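PDB 3MKH: nitroalkane oxidase from Podospora anserina, which oxidises nitroalkanes to aldehydes or ketones with FAD, forming a carbanion by proton removal, releasing nitrite and reducing oxygen to hydrogen peroxide. Local coordinates for residues L132-P137 with V265-F270; C186-D191 with N204-I209; S8-G13 with L75-I80; G58-Q63 with F97-G102. All coordinates share one frame; numbering follows the deposited sequence.

The four contacts run from the N-terminal helices to the central sheet of an acyl-CoA dehydrogenase fold. Along the chain, interactions 3 and 4 open first and cross: residues 58-63 fall between the two segments of interaction 3. Both are complete before interaction 1 begins, and interaction 2 lies wholly between the segments of interaction 1. Centres of interactions 1 and 2 are about 10 Å apart, and neighbouring strands 130-133 and 184-191 join them. Interaction 4, centred about 16 Å from interaction 1, meets it where Leu101 packs on Leu132 and Phe270 beside the flavin. Interaction 3, its centre about 34 Å from that of interaction 2, touches none of the others, which meet round the flavin.

Interaction 1: residues L132-P137 with V265-F270; sequences LVFSEP and VAFGAF. With FAD (flavin-adenine dinucleotide), chain E.
The FAD site of this acyl-CoA dehydrogenase relative brings the end of strand 130-133, with Leu132 and Phe134, against Ala266, Ala269 and Phe270 of helix 262-298. The centre of the contact is a T-shaped pair: Phe270 directs its CE2-CZ edge at one face of the Phe134 ring, with centroids 5.2 Å apart and planes at 85°. Phe134 gets there because its CG stands opposite the backbone N (chi1 -175°), which carries the ring away from the loop toward the helix. Its CE2 also reaches Ala266 CB, at 4.1 Å. Next to it, a single methyl of Leu132, CD2, touches Ala269 CB at 4.0 Å and, obliquely, Phe270 CZ.

The backbone of the same loop reads the flavin. FAD N3 donates to Leu132 O over 2.7 Å, while FAD O2 is gripped twice, by Phe134 N at 3.0 Å and Ser135 N at 2.8 Å. Ser135 OG donates to FAD N1 (2.9 Å) and accepts from the ribityl hydroxyl FAD O4' (2.6 Å). Phe270 also lies close to Asp399, the probable proton acceptor. Three donors converging on the N1-C2=O2 side of the flavin would be expected to stabilise negative charge there when the ring is reduced, while the apolar aromatic pair packs the loop against helix 262-298.

Interaction 2: residues C186-D191 with N204-I209; sequences CVVCRD and NKVMII. With SO4 (sulfate ion), chain G.
Val187 to Arg190 pair antiparallel with Ile209 to Val206, the axes of 186-191 and 206-209 approaching to 4.6 Å with their directions 157° apart. Val187-Ile209 and Cys189-Met207 are hydrogen-bonded pairs, and the bond from Met207 N to Cys189 O (2.9 Å) is almost straight at 176°. Alternating with them are the non-hydrogen-bonded pairs Val188-Ile208 and Arg190-Val206; Asp191 N adds a bond to Lys205 O.

On the face carrying Val188, its CG1 meets Val206 CG1 at 4.0 Å and its CG2 runs beside Ile208 CG1. On the other, Cys189 SG touches the CG1-CD1 arm of Ile209, and Met207 SD lies 3.7 Å from Asp191 CB. A water accepts from Lys205 NZ and donates to Asp191 OD2; Lys205 NZ also bonds Thr194 O, and Asp191 OD1 bonds Thr193 OG1. Arg190 NH1 donates to O3 of a sulfate, probably from the crystallisation liquor, at 3.0 Å, while its NE bonds Phe151 O.

Strand 184-191 also pairs, in parallel, with strands 130-133 and 154-158; strand 206-212 pairs antiparallel with strand 255-257.

Interaction 3: residues S8-G13 with L75-I80; sequences SASQKG and LIESAI
Gln11 and Glu77 cross at about a right angle, and their amide and carboxylate planes are also 90° apart. Gln11 CG meets both Glu77 CG, at 4.0 Å, and Glu77 OE2, at 3.8 Å. The carboxylate passes beyond this crossing to Ser10, whose OG donates to Glu77 OE2 at 3.0 Å, arriving on the syn side but 32° out of the carboxylate plane. Ser10 reaches that oxygen because its OG is set opposite the backbone N (chi1 171°), out toward the second helix.

On the other flank of Gln11, the amide end NE2 comes obliquely across Ile76 CG2 at 3.8 Å, and Ile80 CD1 touches the Gln11 CB at 4.2 Å. The amide oxygen is turned back to its own helix, accepting from Ser8 N at 2.9 Å and, weakly, from Ile3 N of a neighbouring subunit; Ser8 OG in return accepts from Gln11 N at 3.2 Å. Ala2 and Ile3 of that subunit pack on Gln11 and Ile76 respectively.

The reciprocal Ser8-Gln11 bonds are a capping box, here starting helix 9-33, whose first turn (9-13) crosses 75-80 at -30° in the N-terminal helical domain of the acyl-CoA dehydrogenase fold.

Interaction 4: residues G58-Q63 with F97-G102; sequences GILKGQ and FATGLG
The flat amide of Gln63 lies with one face on the backbone of Gly100: Gly100 CA stands 3.4 Å from Gln63 CD, almost directly over it, and Gly100 N lies over the same face. Thr99 CG2 meets the oxygen end, Gln63 OE1, at 3.6 Å. The Gln63 chain is extended beyond CG (chi2 171°), which carries the amide along the helix surface with NE2 leading; NE2 then donates to Ile96 O. Although Gln63 OE1 comes within 3.3 Å of Gly100 N, the angle is too poor for a hydrogen bond.

Beside the amide, Leu60 CG packs on Thr99 CG2 at 4.2 Å, the two side chains at about a right angle. The Thr99 hydroxyl faces other partners, Tyr51 OH and Asn173 OD1. One water joins the backbones, donating to Gln63 O and to Gly100 O, each at 2.8 Å.

With no side chain at Gly100, the amide can lie this close to helix 90-109. The contact thus rests largely on van der Waals touch, with Gln63 NE2 bonded to Ile96 O and a water bridging the two carbonyls, on the helix that also carries Leu101 to the FAD.

Interaction 1: residues L132-P137 with V265-F270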
loop_
_atom_site.group_PDB
_atom_site.type_symbol
_atom_site.label_atom_id
_atom_site.label_comp_id
_atom_site.label_asym_id
_atom_site.label_seq_id
_atom_site.Cartn_x
_atom_site.Cartn_y
_atom_site.Cartn_z
ATOM N N LEU A 132 -14.852 14.510 28.089
ATOM C CA LEU A 132 -14.694 13.116 28.500
ATOM C C LEU A 132 -13.223 12.949 28.860
ATOM O O LEU A 132 -12.326 12.989 27.995
ATOM C CB LEU A 132 -15.134 12.154 27.388
ATOM C CG LEU A 132 -14.886 10.638 27.542
ATOM C CD1 LEU A 132 -15.087 10.156 28.955
ATOM C CD2 LEU A 132 -15.781 9.854 26.594
ATOM N N VAL A 133 -12.969 12.840 30.155
ATOM C CA VAL A 133 -11.616 12.945 30.671
ATOM C C VAL A 133 -11.107 11.544 30.964
ATOM O O VAL A 133 -11.252 11.026 32.071
ATOM C CB VAL A 133 -11.554 13.822 31.916
ATOM C CG1 VAL A 133 -10.095 14.067 32.323
ATOM C CG2 VAL A 133 -12.271 15.147 31.660
ATOM N N PHE A 134 -10.520 10.949 29.930
ATOM C CA PHE A 134 -10.114 9.557 29.913
ATOM C C PHE A 134 -8.591 9.458 29.861
ATOM O O PHE A 134 -7.968 8.805 30.704
ATOM C CB PHE A 134 -10.710 8.910 28.662
ATOM C CG PHE A 134 -10.479 7.426 28.556
ATOM C CD1 PHE A 134 -9.350 6.929 27.928
ATOM C CD2 PHE A 134 -11.412 6.524 29.044
ATOM C CE1 PHE A 134 -9.145 5.558 27.816
ATOM C CE2 PHE A 134 -11.211 5.157 28.930
ATOM C CZ PHE A 134 -10.080 4.677 28.321
ATOM N N SER A 135 -8.000 10.108 28.858
ATOM C CA SER A 135 -6.582 9.937 28.556
ATOM C C SER A 135 -5.635 10.507 29.610
ATOM O O SER A 135 -5.975 11.449 30.336
ATOM C CB SER A 135 -6.254 10.531 27.181
ATOM O OG SER A 135 -6.986 9.869 26.164
ATOM N N GLU A 136 -4.431 9.940 29.651
ATOM C CA GLU A 136 -3.439 10.225 30.683
ATOM C C GLU A 136 -2.043 10.306 30.050
ATOM O O GLU A 136 -1.777 9.664 29.030
ATOM C CB GLU A 136 -3.470 9.128 31.767
ATOM C CG GLU A 136 -4.769 9.096 32.549
ATOM C CD GLU A 136 -4.789 8.080 33.697
ATOM O OE1 GLU A 136 -3.937 7.163 33.751
ATOM O OE2 GLU A 136 -5.694 8.202 34.542
ATOM N N PRO A 137 -1.136 11.090 30.661
ATOM C CA PRO A 137 0.195 11.307 30.077
ATOM C C PRO A 137 0.960 10.006 29.800
ATOM O O PRO A 137 1.670 9.900 28.784
ATOM C CB PRO A 137 0.947 12.096 31.157
ATOM C CG PRO A 137 -0.036 12.456 32.179
ATOM C CD PRO A 137 -1.282 11.687 31.998
ATOM N N VAL A 265 -19.292 1.899 29.780
ATOM C CA VAL A 265 -19.897 3.151 29.349
ATOM C C VAL A 265 -18.884 3.987 28.552
ATOM O O VAL A 265 -19.229 4.564 27.516
ATOM C CB VAL A 265 -20.493 3.950 30.533
ATOM C CG1 VAL A 265 -20.836 5.380 30.116
ATOM C CG2 VAL A 265 -21.730 3.242 31.090
ATOM N N ALA A 266 -17.636 4.040 29.009
ATOM C CA ALA A 266 -16.621 4.823 28.280
ATOM C C ALA A 266 -16.435 4.283 26.860
ATOM O O ALA A 266 -16.403 5.037 25.881
ATOM C CB ALA A 266 -15.297 4.829 29.028
ATOM N N PHE A 267 -16.317 2.969 26.749
ATOM C CA PHE A 267 -16.128 2.343 25.454
ATOM C C PHE A 267 -17.396 2.440 24.628
ATOM O O PHE A 267 -17.336 2.441 23.411
ATOM C CB PHE A 267 -15.655 0.893 25.609
ATOM C CG PHE A 267 -14.225 0.783 26.070
ATOM C CD1 PHE A 267 -13.244 1.557 25.488
ATOM C CD2 PHE A 267 -13.865 -0.089 27.079
ATOM C CE1 PHE A 267 -11.916 1.476 25.903
ATOM C CE2 PHE A 267 -12.548 -0.176 27.498
ATOM C CZ PHE A 267 -11.571 0.612 26.907
ATOM N N GLY A 268 -18.543 2.524 25.291
ATOM C CA GLY A 268 -19.790 2.758 24.589
ATOM C C GLY A 268 -19.749 4.130 23.945
ATOM O O GLY A 268 -20.142 4.305 22.787
ATOM N N ALA A 269 -19.285 5.116 24.705
ATOM C CA ALA A 269 -19.131 6.459 24.172
ATOM C C ALA A 269 -18.177 6.421 22.969
ATOM O O ALA A 269 -18.450 7.033 21.933
ATOM C CB ALA A 269 -18.608 7.399 25.251
ATOM N N PHE A 270 -17.081 5.671 23.088
ATOM C CA PHE A 270 -16.101 5.607 22.006
ATOM C C PHE A 270 -16.576 4.806 20.796
ATOM O O PHE A 270 -16.013 4.945 19.711
ATOM C CB PHE A 270 -14.749 5.081 22.486
ATOM C CG PHE A 270 -14.025 6.016 23.424
ATOM C CD1 PHE A 270 -13.724 7.313 23.041
ATOM C CD2 PHE A 270 -13.623 5.583 24.671
ATOM C CE1 PHE A 270 -13.048 8.173 23.904
ATOM C CE2 PHE A 270 -12.946 6.429 25.539
ATOM C CZ PHE A 270 -12.661 7.726 25.159
HETATM P PA FAD E . -1.513 5.007 24.060
HETATM O O1A FAD E . -1.716 4.318 25.332
HETATM O O2A FAD E . -0.912 6.342 24.060
HETATM O O5B FAD E . -0.648 4.048 23.104
HETATM C C5B FAD E . 0.334 4.582 22.220
HETATM C C4B FAD E . 0.827 3.557 21.181
HETATM O O4B FAD E . 1.483 2.479 21.863
HETATM C C3B FAD E . -0.335 2.916 20.426
HETATM O O3B FAD E . -0.629 3.677 19.253
HETATM C C2B FAD E . 0.239 1.568 20.030
HETATM O O2B FAD E . 0.975 1.686 18.817
HETATM C C1B FAD E . 1.184 1.233 21.184
HETATM N N9A FAD E . 0.486 0.299 22.110
HETATM C C8A FAD E . 0.190 0.534 23.385
HETATM N N7A FAD E . -0.438 -0.514 23.902
HETATM C C5A FAD E . -0.543 -1.431 22.947
HETATM C C6A FAD E . -1.086 -2.707 22.895
HETATM N N6A FAD E . -1.658 -3.242 23.965
HETATM N N1A FAD E . -1.021 -3.391 21.748
HETATM C C2A FAD E . -0.452 -2.866 20.678
HETATM N N3A FAD E . 0.077 -1.654 20.694
HETATM C C4A FAD E . 0.045 -0.915 21.808
HETATM N N1 FAD E . -8.709 11.926 25.165
HETATM C C2 FAD E . -9.793 12.006 26.028
HETATM O O2 FAD E . -9.796 11.344 27.056
HETATM N N3 FAD E . -10.872 12.830 25.722
HETATM C C4 FAD E . -10.872 13.589 24.554
HETATM O O4 FAD E . -11.827 14.317 24.296
HETATM C C4X FAD E . -9.786 13.509 23.692
HETATM N N5 FAD E . -9.755 14.251 22.508
HETATM C C5X FAD E . -8.536 14.424 21.844
HETATM C C6 FAD E . -8.383 15.410 20.874
HETATM C C7 FAD E . -7.163 15.572 20.229
HETATM C C7M FAD E . -6.981 16.653 19.168
HETATM C C8 FAD E . -6.097 14.743 20.553
HETATM C C8M FAD E . -4.750 14.911 19.851
HETATM C C9 FAD E . -6.255 13.755 21.514
HETATM C C9A FAD E . -7.470 13.596 22.161
HETATM N N10 FAD E . -7.628 12.608 23.132
HETATM C C10 FAD E . -8.711 12.680 23.999
HETATM C "C1'" FAD E . -6.670 11.481 23.239
HETATM C "C2'" FAD E . -7.061 10.340 22.299
HETATM O "O2'" FAD E . -8.328 9.811 22.676
HETATM C "C3'" FAD E . -6.016 9.214 22.255
HETATM O "O3'" FAD E . -6.364 8.323 21.205
HETATM C "C4'" FAD E . -5.922 8.405 23.557
HETATM O "O4'" FAD E . -5.128 9.096 24.512
HETATM C "C5'" FAD E . -5.288 7.034 23.290
HETATM O "O5'" FAD E . -4.027 7.164 22.630
HETATM P P FAD E . -3.305 5.895 21.991
HETATM O O1P FAD E . -4.307 5.130 21.239
HETATM O O2P FAD E . -2.093 6.337 21.302
HETATM O O3P FAD E . -2.935 5.043 23.310
#

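Interaction 2: residues C186-D191 with N204-I209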
loop_
_atom_site.group_PDB
_atom_site.type_symbol
_atom_site.label_atom_id
_atom_site.label_comp_id
_atom_site.label_asym_id
_atom_site.label_seq_id
_atom_site.Cartn_x
_atom_site.Cartn_y
_atom_site.Cartn_z
ATOM N N CYS A 186 -16.543 14.355 32.627
ATOM C CA CYS A 186 -16.758 12.951 32.989
ATOM C C CYS A 186 -15.394 12.298 33.199
ATOM O O CYS A 186 -14.697 11.991 32.229
ATOM C CB CYS A 186 -17.524 12.213 31.892
ATOM S SG CYS A 186 -19.255 12.742 31.758
ATOM N N VAL A 187 -15.011 12.099 34.459
ATOM C CA VAL A 187 -13.655 11.652 34.763
ATOM C C VAL A 187 -13.635 10.150 34.924
ATOM O O VAL A 187 -14.293 9.582 35.813
ATOM C CB VAL A 187 -13.076 12.340 36.004
ATOM C CG1 VAL A 187 -11.623 11.869 36.265
ATOM C CG2 VAL A 187 -13.117 13.846 35.816
ATOM N N VAL A 188 -12.900 9.508 34.030
ATOM C CA VAL A 188 -12.738 8.077 34.085
ATOM C C VAL A 188 -11.562 7.777 34.992
ATOM O O VAL A 188 -10.444 8.275 34.793
ATOM C CB VAL A 188 -12.503 7.491 32.695
ATOM C CG1 VAL A 188 -12.443 5.951 32.757
ATOM C CG2 VAL A 188 -13.619 7.948 31.762
ATOM N N CYS A 189 -11.820 6.968 36.009
ATOM C CA CYS A 189 -10.796 6.698 36.997
ATOM C C CYS A 189 -10.956 5.305 37.591
ATOM O O CYS A 189 -11.932 4.595 37.301
ATOM C CB CYS A 189 -10.857 7.761 38.094
ATOM S SG CYS A 189 -12.512 7.990 38.783
ATOM N N ARG A 190 -9.998 4.906 38.424
ATOM C CA ARG A 190 -10.144 3.637 39.124
ATOM C C ARG A 190 -10.360 3.800 40.637
ATOM O O ARG A 190 -9.697 4.611 41.307
ATOM C CB ARG A 190 -8.992 2.684 38.806
ATOM C CG ARG A 190 -7.712 3.005 39.483
ATOM C CD ARG A 190 -6.655 1.960 39.198
ATOM N NE ARG A 190 -5.346 2.548 39.440
ATOM C CZ ARG A 190 -4.771 2.597 40.633
ATOM N NH1 ARG A 190 -5.390 2.070 41.680
ATOM N NH2 ARG A 190 -3.584 3.169 40.779
ATOM N N ASP A 191 -11.311 3.028 41.157
ATOM C CA ASP A 191 -11.635 3.029 42.574
ATOM C C ASP A 191 -10.454 2.438 43.330
ATOM O O ASP A 191 -10.024 1.320 43.053
ATOM C CB ASP A 191 -12.886 2.181 42.801
ATOM C CG ASP A 191 -13.271 2.064 44.270
ATOM O OD1 ASP A 191 -12.768 2.852 45.097
ATOM O OD2 ASP A 191 -14.095 1.178 44.591
ATOM N N ASN A 204 -13.113 -4.248 36.921
ATOM C CA ASN A 204 -14.014 -4.204 38.080
ATOM C C ASN A 204 -13.901 -2.936 38.937
ATOM O O ASN A 204 -14.793 -2.650 39.737
ATOM C CB ASN A 204 -13.770 -5.412 38.995
ATOM C CG ASN A 204 -14.149 -6.752 38.347
ATOM O OD1 ASN A 204 -14.737 -6.804 37.264
ATOM N ND2 ASN A 204 -13.815 -7.845 39.031
ATOM N N LYS A 205 -12.791 -2.207 38.812
ATOM C CA LYS A 205 -12.547 -1.010 39.629
ATOM C C LYS A 205 -12.841 0.305 38.888
ATOM O O LYS A 205 -12.785 1.398 39.476
ATOM C CB LYS A 205 -11.091 -0.980 40.120
ATOM C CG LYS A 205 -10.593 -2.299 40.665
ATOM C CD LYS A 205 -11.343 -2.687 41.931
ATOM C CE LYS A 205 -10.744 -2.023 43.172
ATOM N NZ LYS A 205 -11.454 -2.496 44.410
ATOM N N VAL A 206 -13.154 0.209 37.605
ATOM C CA VAL A 206 -13.293 1.426 36.794
ATOM C C VAL A 206 -14.628 2.133 36.989
ATOM O O VAL A 206 -15.695 1.494 36.973
ATOM C CB VAL A 206 -13.032 1.146 35.309
ATOM C CG1 VAL A 206 -13.190 2.439 34.487
ATOM C CG2 VAL A 206 -11.637 0.593 35.147
ATOM N N MET A 207 -14.550 3.443 37.206
ATOM C CA MET A 207 -15.706 4.293 37.450
ATOM C C MET A 207 -15.712 5.483 36.506
ATOM O O MET A 207 -14.692 5.817 35.917
ATOM C CB MET A 207 -15.663 4.872 38.866
ATOM C CG MET A 207 -15.446 3.900 40.003
ATOM S SD MET A 207 -15.233 4.784 41.566
ATOM C CE MET A 207 -16.845 5.516 41.783
ATOM N N ILE A 208 -16.859 6.140 36.395
ATOM C CA ILE A 208 -16.903 7.492 35.846
ATOM C C ILE A 208 -17.537 8.408 36.891
ATOM O O ILE A 208 -18.632 8.129 37.409
ATOM C CB ILE A 208 -17.698 7.566 34.530
ATOM C CG1 ILE A 208 -17.102 6.605 33.493
ATOM C CG2 ILE A 208 -17.728 9.016 33.997
ATOM C CD1 ILE A 208 -17.843 6.600 32.164
ATOM N N ILE A 209 -16.839 9.485 37.229
ATOM C CA ILE A 209 -17.347 10.437 38.221
ATOM C C ILE A 209 -17.392 11.815 37.602
ATOM O O ILE A 209 -16.417 12.248 36.986
ATOM C CB ILE A 209 -16.445 10.479 39.482
ATOM C CG1 ILE A 209 -16.237 9.061 40.020
ATOM C CG2 ILE A 209 -17.032 11.389 40.549
ATOM C CD1 ILE A 209 -15.499 9.010 41.339
HETATM S S SO4 G . -3.016 3.140 44.758
HETATM O O1 SO4 G . -1.564 3.275 44.864
HETATM O O2 SO4 G . -3.560 4.356 44.155
HETATM O O3 SO4 G . -3.321 1.991 43.910
HETATM O O4 SO4 G . -3.589 2.969 46.097
HETATM O O HOH W 1 -13.882 -1.257 43.569
#

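Interaction 3: residues S8-G13 with L75-I80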
loop_
_atom_site.group_PDB
_atom_site.type_symbol
_atom_site.label_atom_id
_atom_site.label_comp_id
_atom_site.label_asym_id
_atom_site.label_seq_id
_atom_site.Cartn_x
_atom_site.Cartn_y
_atom_site.Cartn_z
ATOM N N SER A 8 -33.665 11.593 3.366
ATOM C CA SER A 8 -35.022 12.046 3.626
ATOM C C SER A 8 -35.034 13.568 3.684
ATOM O O SER A 8 -33.980 14.195 3.670
ATOM C CB SER A 8 -35.504 11.483 4.962
ATOM O OG SER A 8 -34.742 12.002 6.043
ATOM N N ALA A 9 -36.221 14.161 3.755
ATOM C CA ALA A 9 -36.332 15.610 3.878
ATOM C C ALA A 9 -35.603 16.101 5.130
ATOM O O ALA A 9 -34.945 17.139 5.112
ATOM C CB ALA A 9 -37.798 16.032 3.918
ATOM N N SER A 10 -35.722 15.347 6.214
ATOM C CA SER A 10 -35.046 15.691 7.463
ATOM C C SER A 10 -33.514 15.575 7.361
ATOM O O SER A 10 -32.769 16.317 8.015
ATOM C CB SER A 10 -35.578 14.822 8.598
ATOM O OG SER A 10 -34.794 14.991 9.759
ATOM N N GLN A 11 -33.044 14.649 6.533
ATOM C CA GLN A 11 -31.612 14.476 6.336
ATOM C C GLN A 11 -31.070 15.525 5.375
ATOM O O GLN A 11 -29.956 16.021 5.552
ATOM C CB GLN A 11 -31.300 13.053 5.873
ATOM C CG GLN A 11 -31.602 12.010 6.959
ATOM C CD GLN A 11 -31.631 10.591 6.433
ATOM O OE1 GLN A 11 -31.830 10.363 5.236
ATOM N NE2 GLN A 11 -31.428 9.625 7.324
ATOM N N LYS A 12 -31.863 15.883 4.374
ATOM C CA LYS A 12 -31.487 16.994 3.510
ATOM C C LYS A 12 -31.428 18.275 4.320
ATOM O O LYS A 12 -30.539 19.105 4.122
ATOM C CB LYS A 12 -32.465 17.138 2.340
ATOM C CG LYS A 12 -32.164 16.182 1.213
ATOM C CD LYS A 12 -33.245 16.180 0.145
ATOM C CE LYS A 12 -33.034 15.011 -0.815
ATOM N NZ LYS A 12 -34.121 14.892 -1.820
ATOM N N GLY A 13 -32.370 18.425 5.246
ATOM C CA GLY A 13 -32.412 19.593 6.103
ATOM C C GLY A 13 -31.157 19.697 6.952
ATOM O O GLY A 13 -30.562 20.774 7.095
ATOM N N LEU A 75 -27.455 8.912 14.388
ATOM C CA LEU A 75 -26.022 8.945 14.141
ATOM C C LEU A 75 -25.768 9.310 12.670
ATOM O O LEU A 75 -24.794 9.989 12.340
ATOM C CB LEU A 75 -25.424 7.586 14.509
ATOM C CG LEU A 75 -24.047 7.438 15.151
ATOM C CD1 LEU A 75 -23.665 8.616 16.065
ATOM C CD2 LEU A 75 -23.961 6.094 15.886
ATOM N N ILE A 76 -26.649 8.873 11.777
ATOM C CA ILE A 76 -26.521 9.251 10.368
ATOM C C ILE A 76 -26.512 10.775 10.187
ATOM O O ILE A 76 -25.684 11.329 9.462
ATOM C CB ILE A 76 -27.668 8.659 9.522
ATOM C CG1 ILE A 76 -27.425 7.183 9.241
ATOM C CG2 ILE A 76 -27.777 9.378 8.184
ATOM C CD1 ILE A 76 -26.799 6.952 7.874
ATOM N N GLU A 77 -27.444 11.455 10.840
ATOM C CA GLU A 77 -27.534 12.911 10.738
ATOM C C GLU A 77 -26.326 13.589 11.372
ATOM O O GLU A 77 -25.848 14.620 10.889
ATOM C CB GLU A 77 -28.843 13.421 11.373
ATOM C CG GLU A 77 -30.023 13.368 10.420
ATOM C CD GLU A 77 -31.376 13.219 11.116
ATOM O OE1 GLU A 77 -31.427 12.991 12.354
ATOM O OE2 GLU A 77 -32.398 13.318 10.404
ATOM N N SER A 78 -25.841 13.015 12.464
ATOM C CA SER A 78 -24.604 13.478 13.064
ATOM C C SER A 78 -23.433 13.333 12.097
ATOM O O SER A 78 -22.586 14.213 12.009
ATOM C CB SER A 78 -24.324 12.705 14.352
ATOM O OG SER A 78 -25.222 13.137 15.351
ATOM N N ALA A 79 -23.391 12.221 11.371
ATOM C CA ALA A 79 -22.305 11.983 10.423
ATOM C C ALA A 79 -22.350 13.010 9.301
ATOM O O ALA A 79 -21.310 13.452 8.807
ATOM C CB ALA A 79 -22.373 10.569 9.862
ATOM N N ILE A 80 -23.560 13.395 8.904
ATOM C CA ILE A 80 -23.729 14.409 7.871
ATOM C C ILE A 80 -23.194 15.752 8.358
ATOM O O ILE A 80 -22.413 16.411 7.673
ATOM C CB ILE A 80 -25.206 14.515 7.416
ATOM C CG1 ILE A 80 -25.582 13.262 6.612
ATOM C CG2 ILE A 80 -25.426 15.803 6.622
ATOM C CD1 ILE A 80 -27.093 13.048 6.403
#

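Interaction 4: residues G58-Q63 with F97-G102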
loop_
_atom_site.group_PDB
_atom_site.type_symbol
_atom_site.label_atom_id
_atom_site.label_comp_id
_atom_site.label_asym_id
_atom_site.label_seq_id
_atom_site.Cartn_x
_atom_site.Cartn_y
_atom_site.Cartn_z
ATOM N N GLY A 58 -28.558 26.074 18.900
ATOM C CA GLY A 58 -29.118 24.821 19.376
ATOM C C GLY A 58 -28.198 23.604 19.294
ATOM O O GLY A 58 -28.653 22.477 19.499
ATOM N N ILE A 59 -26.911 23.815 19.014
ATOM C CA ILE A 59 -26.003 22.688 18.751
ATOM C C ILE A 59 -25.830 21.749 19.957
ATOM O O ILE A 59 -25.765 20.532 19.805
ATOM C CB ILE A 59 -24.614 23.150 18.221
ATOM C CG1 ILE A 59 -24.783 23.937 16.930
ATOM C CG2 ILE A 59 -23.735 21.952 17.886
ATOM C CD1 ILE A 59 -25.381 23.101 15.794
ATOM N N LEU A 60 -25.756 22.313 21.155
ATOM C CA LEU A 60 -25.583 21.493 22.348
ATOM C C LEU A 60 -26.857 20.688 22.661
ATOM O O LEU A 60 -26.782 19.527 23.075
ATOM C CB LEU A 60 -25.159 22.356 23.540
ATOM C CG LEU A 60 -23.644 22.542 23.753
ATOM C CD1 LEU A 60 -22.854 22.543 22.483
ATOM C CD2 LEU A 60 -23.299 23.744 24.637
ATOM N N LYS A 61 -28.024 21.296 22.479
ATOM C CA LYS A 61 -29.275 20.544 22.661
ATOM C C LYS A 61 -29.282 19.299 21.778
ATOM O O LYS A 61 -29.796 18.241 22.159
ATOM C CB LYS A 61 -30.490 21.417 22.322
ATOM C CG LYS A 61 -30.584 22.732 23.109
ATOM C CD LYS A 61 -31.876 23.484 22.753
ATOM C CE LYS A 61 -31.642 24.988 22.629
ATOM N NZ LYS A 61 -32.925 25.768 22.591
ATOM N N GLY A 62 -28.713 19.441 20.585
ATOM C CA GLY A 62 -28.627 18.357 19.626
ATOM C C GLY A 62 -27.651 17.252 19.995
ATOM O O GLY A 62 -27.662 16.184 19.387
ATOM N N GLN A 63 -26.820 17.496 21.002
ATOM C CA GLN A 63 -25.883 16.485 21.473
ATOM C C GLN A 63 -26.458 15.698 22.643
ATOM O O GLN A 63 -25.829 14.778 23.137
ATOM C CB GLN A 63 -24.564 17.148 21.903
ATOM C CG GLN A 63 -23.833 17.802 20.756
ATOM C CD GLN A 63 -22.660 18.645 21.215
ATOM O OE1 GLN A 63 -22.566 19.026 22.387
ATOM N NE2 GLN A 63 -21.761 18.943 20.288
ATOM N N PHE A 97 -17.654 19.420 18.897
ATOM C CA PHE A 97 -17.929 17.983 18.954
ATOM C C PHE A 97 -17.429 17.342 20.249
ATOM O O PHE A 97 -18.020 16.381 20.753
ATOM C CB PHE A 97 -17.328 17.268 17.734
ATOM C CG PHE A 97 -17.848 17.784 16.421
ATOM C CD1 PHE A 97 -19.121 18.338 16.343
ATOM C CD2 PHE A 97 -17.078 17.716 15.271
ATOM C CE1 PHE A 97 -19.617 18.818 15.142
ATOM C CE2 PHE A 97 -17.560 18.187 14.067
ATOM C CZ PHE A 97 -18.837 18.742 13.996
ATOM N N ALA A 98 -16.335 17.872 20.789
ATOM C CA ALA A 98 -15.756 17.321 22.019
ATOM C C ALA A 98 -16.708 17.484 23.210
ATOM O O ALA A 98 -16.745 16.641 24.108
ATOM C CB ALA A 98 -14.409 17.990 22.313
ATOM N N THR A 99 -17.486 18.556 23.219
ATOM C CA THR A 99 -18.491 18.730 24.282
ATOM C C THR A 99 -19.537 17.623 24.114
ATOM O O THR A 99 -20.045 17.089 25.088
ATOM C CB THR A 99 -19.156 20.116 24.225
ATOM O OG1 THR A 99 -18.252 21.100 24.752
ATOM C CG2 THR A 99 -20.468 20.154 25.024
ATOM N N GLY A 100 -19.829 17.262 22.872
ATOM C CA GLY A 100 -20.769 16.180 22.618
ATOM C C GLY A 100 -20.251 14.850 23.140
ATOM O O GLY A 100 -21.001 14.051 23.700
ATOM N N LEU A 101 -18.956 14.612 22.976
ATOM C CA LEU A 101 -18.343 13.402 23.514
ATOM C C LEU A 101 -18.410 13.391 25.046
ATOM O O LEU A 101 -18.679 12.353 25.667
ATOM C CB LEU A 101 -16.890 13.264 23.026
ATOM C CG LEU A 101 -16.128 12.050 23.585
ATOM C CD1 LEU A 101 -16.770 10.729 23.191
ATOM C CD2 LEU A 101 -14.660 12.086 23.162
ATOM N N GLY A 102 -18.173 14.550 25.652
ATOM C CA GLY A 102 -18.248 14.674 27.097
ATOM C C GLY A 102 -19.643 14.398 27.644
ATOM O O GLY A 102 -19.793 13.881 28.749
HETATM O O HOH W 2 -23.407 13.705 22.242
#